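Local coordinates for protein D-glycerate 3-kinase (Cryptococcus neoformans var. grubii serotype A, PDB 6CKG) that probably phosphorylates D-glycerate with ATP, as a glycerate kinase with a P-loop-type nucleotide-binding fold, at residues K193-W205 against M217-H229. Residues are numbered along the deposited sequence; the frame is centred on the assembly and turned at random.
Sequences KLEEKYAEAGRQW and MPTILLYSRSTLH
Glu195, Tyr198 and Ala201 pack helix 193-204 against the 3-10 turn 219-222 and the first turn of helix 225-229, a mixed contact at the periphery of the domain, polar at one end and apolar along the rest. The Glu195 carboxylate anchors its polar end. Arg225 grips it side-on: Arg225 NE donates to the syn lone pair of Glu195 OE1 (2.7 Å) and Arg225 NH1 to Glu195 OE2 (2.9 Å). From the face opposite Arg225 NH1, well out of the carboxylate plane, His229 NE2 also donates to Glu195 OE2 (2.7 Å), nearly straight at 175° and in its own ring plane. Three bonds thus fix the carboxylate's rotation, while Leu194 CD2 lies over a face of the same imidazole in a CH-pi contact. Helix 191-204 follows strand 176-180 of the central mixed sheet, whose strand order 2-3-1-4-5 is consistent with a P-loop kinase; a loop and the 3-10 turn lead on to helix 225-236. With CG anti to the backbone N (chi1 -176°), the Tyr198 ring is swung in between Arg225 and Leu221: Arg225 CG sits centrally over one face, 3.6 Å from the ring centroid, and Leu221 CD2 lies toward the rim of the other. Ala201 CB meets Leu221 CD2 at 3.8 Å and also touches Ile220 CD1 and Pro218. Ile220 also touches Leu297, tying the turn to helix 281-298. At the less well ordered end, Met217 crosses the Trp205 indole, Met217 CG 3.5 Å from the centroid of the five-membered ring, with SD oblique to that ring in a Met-aromatic contact.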
loop_
_atom_site.group_PDB
_atom_site.type_symbol
_atom_site.label_atom_id
_atom_site.label_comp_id
_atom_site.label_asym_id
_atom_site.label_seq_id
_atom_site.Cartn_x
_atom_site.Cartn_y
_atom_site.Cartn_z
ATOM N N LYS A 193 -8.319 5.729 21.404
ATOM C CA LYS A 193 -8.717 6.408 20.174
ATOM C C LYS A 193 -9.523 5.492 19.258
ATOM O O LYS A 193 -10.455 5.948 18.586
ATOM C CB LYS A 193 -7.489 6.936 19.429
ATOM C CG LYS A 193 -7.874 7.878 18.313
ATOM C CD LYS A 193 -8.248 9.213 18.918
ATOM C CE LYS A 193 -8.668 10.228 17.867
ATOM N NZ LYS A 193 -9.063 11.514 18.522
ATOM N N LEU A 194 -9.175 4.203 19.192
ATOM C CA LEU A 194 -9.992 3.291 18.401
ATOM C C LEU A 194 -11.407 3.227 18.965
ATOM O O LEU A 194 -12.390 3.341 18.223
ATOM C CB LEU A 194 -9.354 1.901 18.359
ATOM C CG LEU A 194 -9.947 0.864 17.396
ATOM C CD1 LEU A 194 -8.867 -0.061 16.808
ATOM C CD2 LEU A 194 -10.993 0.045 18.129
ATOM N N GLU A 195 -11.525 3.064 20.288
ATOM C CA GLU A 195 -12.839 3.091 20.930
ATOM C C GLU A 195 -13.581 4.377 20.602
ATOM O O GLU A 195 -14.799 4.371 20.368
ATOM C CB GLU A 195 -12.700 2.948 22.457
ATOM C CG GLU A 195 -12.091 1.616 22.928
ATOM C CD GLU A 195 -12.981 0.401 22.681
ATOM O OE1 GLU A 195 -14.149 0.553 22.254
ATOM O OE2 GLU A 195 -12.515 -0.729 22.937
ATOM N N GLU A 196 -12.865 5.497 20.598
ATOM C CA GLU A 196 -13.506 6.781 20.338
ATOM C C GLU A 196 -14.171 6.786 18.968
ATOM O O GLU A 196 -15.339 7.174 18.831
ATOM C CB GLU A 196 -12.464 7.885 20.455
ATOM C CG GLU A 196 -12.944 9.259 20.176
ATOM C CD GLU A 196 -11.804 10.232 20.315
ATOM O OE1 GLU A 196 -11.290 10.366 21.441
ATOM O OE2 GLU A 196 -11.387 10.804 19.292
ATOM N N LYS A 197 -13.453 6.296 17.952
ATOM C CA LYS A 197 -14.002 6.227 16.600
ATOM C C LYS A 197 -15.150 5.234 16.506
ATOM O O LYS A 197 -16.166 5.516 15.856
ATOM C CB LYS A 197 -12.895 5.866 15.598
ATOM C CG LYS A 197 -11.824 6.944 15.442
ATOM C CD LYS A 197 -10.866 6.591 14.280
ATOM C CE LYS A 197 -9.829 7.672 14.056
ATOM N NZ LYS A 197 -9.031 7.374 12.816
ATOM N N TYR A 198 -15.021 4.071 17.156
ATOM C CA TYR A 198 -16.111 3.095 17.131
ATOM C C TYR A 198 -17.378 3.661 17.767
ATOM O O TYR A 198 -18.477 3.534 17.209
ATOM C CB TYR A 198 -15.680 1.802 17.832
ATOM C CG TYR A 198 -16.712 0.719 17.775
ATOM C CD1 TYR A 198 -17.696 0.616 18.764
ATOM C CD2 TYR A 198 -16.707 -0.223 16.751
ATOM C CE1 TYR A 198 -18.649 -0.379 18.721
ATOM C CE2 TYR A 198 -17.672 -1.235 16.707
ATOM C CZ TYR A 198 -18.633 -1.298 17.691
ATOM O OH TYR A 198 -19.587 -2.287 17.661
ATOM N N ALA A 199 -17.253 4.272 18.950
ATOM C CA ALA A 199 -18.426 4.840 19.614
ATOM C C ALA A 199 -19.027 5.976 18.803
ATOM O O ALA A 199 -20.254 6.136 18.757
ATOM C CB ALA A 199 -18.065 5.344 21.011
ATOM N N GLU A 200 -18.180 6.800 18.176
ATOM C CA GLU A 200 -18.698 7.921 17.396
ATOM C C GLU A 200 -19.548 7.415 16.235
ATOM O O GLU A 200 -20.658 7.908 15.997
ATOM C CB GLU A 200 -17.540 8.789 16.898
ATOM C CG GLU A 200 -17.921 9.816 15.835
ATOM C CD GLU A 200 -18.842 10.900 16.370
ATOM O OE1 GLU A 200 -18.916 11.084 17.602
ATOM O OE2 GLU A 200 -19.505 11.569 15.554
ATOM N N ALA A 201 -19.046 6.409 15.518
ATOM C CA ALA A 201 -19.786 5.801 14.417
ATOM C C ALA A 201 -21.162 5.348 14.864
ATOM O O ALA A 201 -22.156 5.535 14.153
ATOM C CB ALA A 201 -19.000 4.611 13.861
ATOM N N GLY A 202 -21.236 4.719 16.038
ATOM C CA GLY A 202 -22.514 4.213 16.507
ATOM C C GLY A 202 -23.505 5.313 16.828
ATOM O O GLY A 202 -24.714 5.135 16.659
ATOM N N ARG A 203 -23.013 6.464 17.285
ATOM C CA ARG A 203 -23.894 7.589 17.579
ATOM C C ARG A 203 -24.375 8.295 16.318
ATOM O O ARG A 203 -25.436 8.923 16.338
ATOM C CB ARG A 203 -23.188 8.588 18.498
ATOM C CG ARG A 203 -23.208 8.186 19.971
ATOM C CD ARG A 203 -22.663 9.299 20.856
ATOM N NE ARG A 203 -21.396 9.812 20.343
ATOM C CZ ARG A 203 -20.202 9.419 20.768
ATOM N NH1 ARG A 203 -19.110 9.943 20.234
ATOM N NH2 ARG A 203 -20.099 8.494 21.722
ATOM N N GLN A 204 -23.628 8.191 15.215
ATOM C CA GLN A 204 -24.001 8.896 13.994
ATOM C C GLN A 204 -25.034 8.140 13.166
ATOM O O GLN A 204 -25.794 8.763 12.419
ATOM C CB GLN A 204 -22.763 9.160 13.133
ATOM C CG GLN A 204 -21.713 10.055 13.778
ATOM C CD GLN A 204 -20.850 10.766 12.746
ATOM O OE1 GLN A 204 -21.348 11.232 11.720
ATOM N NE2 GLN A 204 -19.548 10.850 13.013
ATOM N N TRP A 205 -25.086 6.819 13.282
ATOM C CA TRP A 205 -25.822 6.006 12.315
ATOM C C TRP A 205 -27.210 5.584 12.802
ATOM O O TRP A 205 -27.359 5.008 13.876
ATOM C CB TRP A 205 -24.992 4.771 11.945
ATOM C CG TRP A 205 -25.643 3.905 10.925
ATOM C CD1 TRP A 205 -26.163 2.659 11.120
ATOM C CD2 TRP A 205 -25.868 4.223 9.545
ATOM N NE1 TRP A 205 -26.691 2.176 9.946
ATOM C CE2 TRP A 205 -26.526 3.118 8.965
ATOM C CE3 TRP A 205 -25.574 5.333 8.744
ATOM C CZ2 TRP A 205 -26.895 3.090 7.620
ATOM C CZ3 TRP A 205 -25.942 5.303 7.407
ATOM C CH2 TRP A 205 -26.594 4.187 6.859
ATOM N N MET A 217 -23.494 3.559 5.966
ATOM C CA MET A 217 -23.105 3.101 7.295
ATOM C C MET A 217 -21.590 2.966 7.376
ATOM O O MET A 217 -20.978 2.404 6.462
ATOM C CB MET A 217 -23.760 1.755 7.597
ATOM C CG MET A 217 -23.531 1.226 9.004
ATOM S SD MET A 217 -23.772 -0.560 9.094
ATOM C CE MET A 217 -24.406 -0.756 10.757
ATOM N N PRO A 218 -20.947 3.466 8.431
ATOM C CA PRO A 218 -19.511 3.203 8.596
ATOM C C PRO A 218 -19.255 1.705 8.730
ATOM O O PRO A 218 -19.907 1.008 9.514
ATOM C CB PRO A 218 -19.148 3.972 9.872
ATOM C CG PRO A 218 -20.229 5.035 9.996
ATOM C CD PRO A 218 -21.471 4.356 9.483
ATOM N N THR A 219 -18.308 1.197 7.938
ATOM C CA THR A 219 -18.122 -0.249 7.888
ATOM C C THR A 219 -17.526 -0.813 9.173
ATOM O O THR A 219 -17.645 -2.019 9.410
ATOM C CB THR A 219 -17.248 -0.637 6.702
ATOM O OG1 THR A 219 -15.948 -0.061 6.859
ATOM C CG2 THR A 219 -17.869 -0.145 5.408
ATOM N N ILE A 220 -16.892 0.011 10.012
ATOM C CA ILE A 220 -16.367 -0.538 11.259
ATOM C C ILE A 220 -17.497 -1.104 12.107
ATOM O O ILE A 220 -17.280 -2.034 12.890
ATOM C CB ILE A 220 -15.547 0.506 12.050
ATOM C CG1 ILE A 220 -16.380 1.736 12.383
ATOM C CG2 ILE A 220 -14.279 0.884 11.278
ATOM C CD1 ILE A 220 -15.649 2.746 13.296
ATOM N N LEU A 221 -18.719 -0.580 11.948
ATOM C CA LEU A 221 -19.862 -1.103 12.695
ATOM C C LEU A 221 -20.252 -2.506 12.254
ATOM O O LEU A 221 -21.076 -3.132 12.924
ATOM C CB LEU A 221 -21.073 -0.179 12.556
ATOM C CG LEU A 221 -20.937 1.235 13.144
ATOM C CD1 LEU A 221 -22.226 2.003 12.983
ATOM C CD2 LEU A 221 -20.548 1.175 14.618
ATOM N N LEU A 222 -19.698 -3.010 11.143
ATOM C CA LEU A 222 -19.948 -4.393 10.755
ATOM C C LEU A 222 -19.153 -5.388 11.588
ATOM O O LEU A 222 -19.406 -6.592 11.496
ATOM C CB LEU A 222 -19.617 -4.599 9.270
ATOM C CG LEU A 222 -20.467 -3.849 8.239
ATOM C CD1 LEU A 222 -19.781 -3.876 6.885
ATOM C CD2 LEU A 222 -21.874 -4.445 8.148
ATOM N N TYR A 223 -18.217 -4.918 12.406
ATOM C CA TYR A 223 -17.248 -5.780 13.064
ATOM C C TYR A 223 -17.265 -5.539 14.566
ATOM O O TYR A 223 -17.596 -4.446 15.033
ATOM C CB TYR A 223 -15.843 -5.529 12.474
ATOM C CG TYR A 223 -15.806 -5.863 11.000
ATOM C CD1 TYR A 223 -15.712 -7.186 10.569
ATOM C CD2 TYR A 223 -15.910 -4.862 10.036
ATOM C CE1 TYR A 223 -15.712 -7.502 9.214
ATOM C CE2 TYR A 223 -15.902 -5.167 8.683
ATOM C CZ TYR A 223 -15.799 -6.479 8.282
ATOM O OH TYR A 223 -15.797 -6.762 6.942
ATOM N N SER A 224 -16.886 -6.566 15.319
ATOM C CA SER A 224 -16.772 -6.416 16.760
ATOM C C SER A 224 -15.577 -5.538 17.107
ATOM O O SER A 224 -14.621 -5.406 16.337
ATOM C CB SER A 224 -16.605 -7.775 17.440
ATOM O OG SER A 224 -15.353 -8.336 17.067
ATOM N N ARG A 225 -15.637 -4.954 18.304
ATOM C CA ARG A 225 -14.509 -4.184 18.819
ATOM C C ARG A 225 -13.248 -5.046 18.916
ATOM O O ARG A 225 -12.149 -4.583 18.604
ATOM C CB ARG A 225 -14.894 -3.569 20.183
ATOM C CG ARG A 225 -15.901 -2.393 20.056
ATOM C CD ARG A 225 -16.479 -1.870 21.407
ATOM N NE ARG A 225 -15.425 -1.815 22.403
ATOM C CZ ARG A 225 -15.295 -2.684 23.397
ATOM N NH1 ARG A 225 -14.272 -2.568 24.233
ATOM N NH2 ARG A 225 -16.202 -3.647 23.569
ATOM N N SER A 226 -13.382 -6.317 19.309
ATOM C CA SER A 226 -12.188 -7.160 19.406
ATOM C C SER A 226 -11.587 -7.452 18.031
ATOM O O SER A 226 -10.360 -7.504 17.882
ATOM C CB SER A 226 -12.509 -8.462 20.144
ATOM O OG SER A 226 -13.391 -9.265 19.389
ATOM N N THR A 227 -12.424 -7.643 17.009
ATOM C CA THR A 227 -11.885 -7.832 15.667
ATOM C C THR A 227 -11.076 -6.609 15.234
ATOM O O THR A 227 -9.971 -6.737 14.693
ATOM C CB THR A 227 -13.007 -8.109 14.663
ATOM O OG1 THR A 227 -13.458 -9.458 14.800
ATOM C CG2 THR A 227 -12.508 -7.904 13.198
ATOM N N LEU A 228 -11.609 -5.413 15.478
ATOM C CA LEU A 228 -10.913 -4.199 15.051
ATOM C C LEU A 228 -9.634 -3.974 15.853
ATOM O O LEU A 228 -8.620 -3.544 15.298
ATOM C CB LEU A 228 -11.843 -2.985 15.157
ATOM C CG LEU A 228 -13.113 -3.040 14.306
ATOM C CD1 LEU A 228 -14.062 -1.907 14.654
ATOM C CD2 LEU A 228 -12.771 -3.028 12.818
ATOM N N HIS A 229 -9.659 -4.264 17.156
ATOM C CA HIS A 229 -8.456 -4.116 17.973
ATOM C C HIS A 229 -7.334 -5.026 17.482
ATOM O O HIS A 229 -6.158 -4.639 17.518
ATOM C CB HIS A 229 -8.776 -4.418 19.439
ATOM C CG HIS A 229 -9.369 -3.259 20.200
ATOM N ND1 HIS A 229 -8.712 -2.059 20.363
ATOM C CD2 HIS A 229 -10.533 -3.145 20.889
ATOM C CE1 HIS A 229 -9.455 -1.244 21.096
ATOM N NE2 HIS A 229 -10.566 -1.881 21.431
#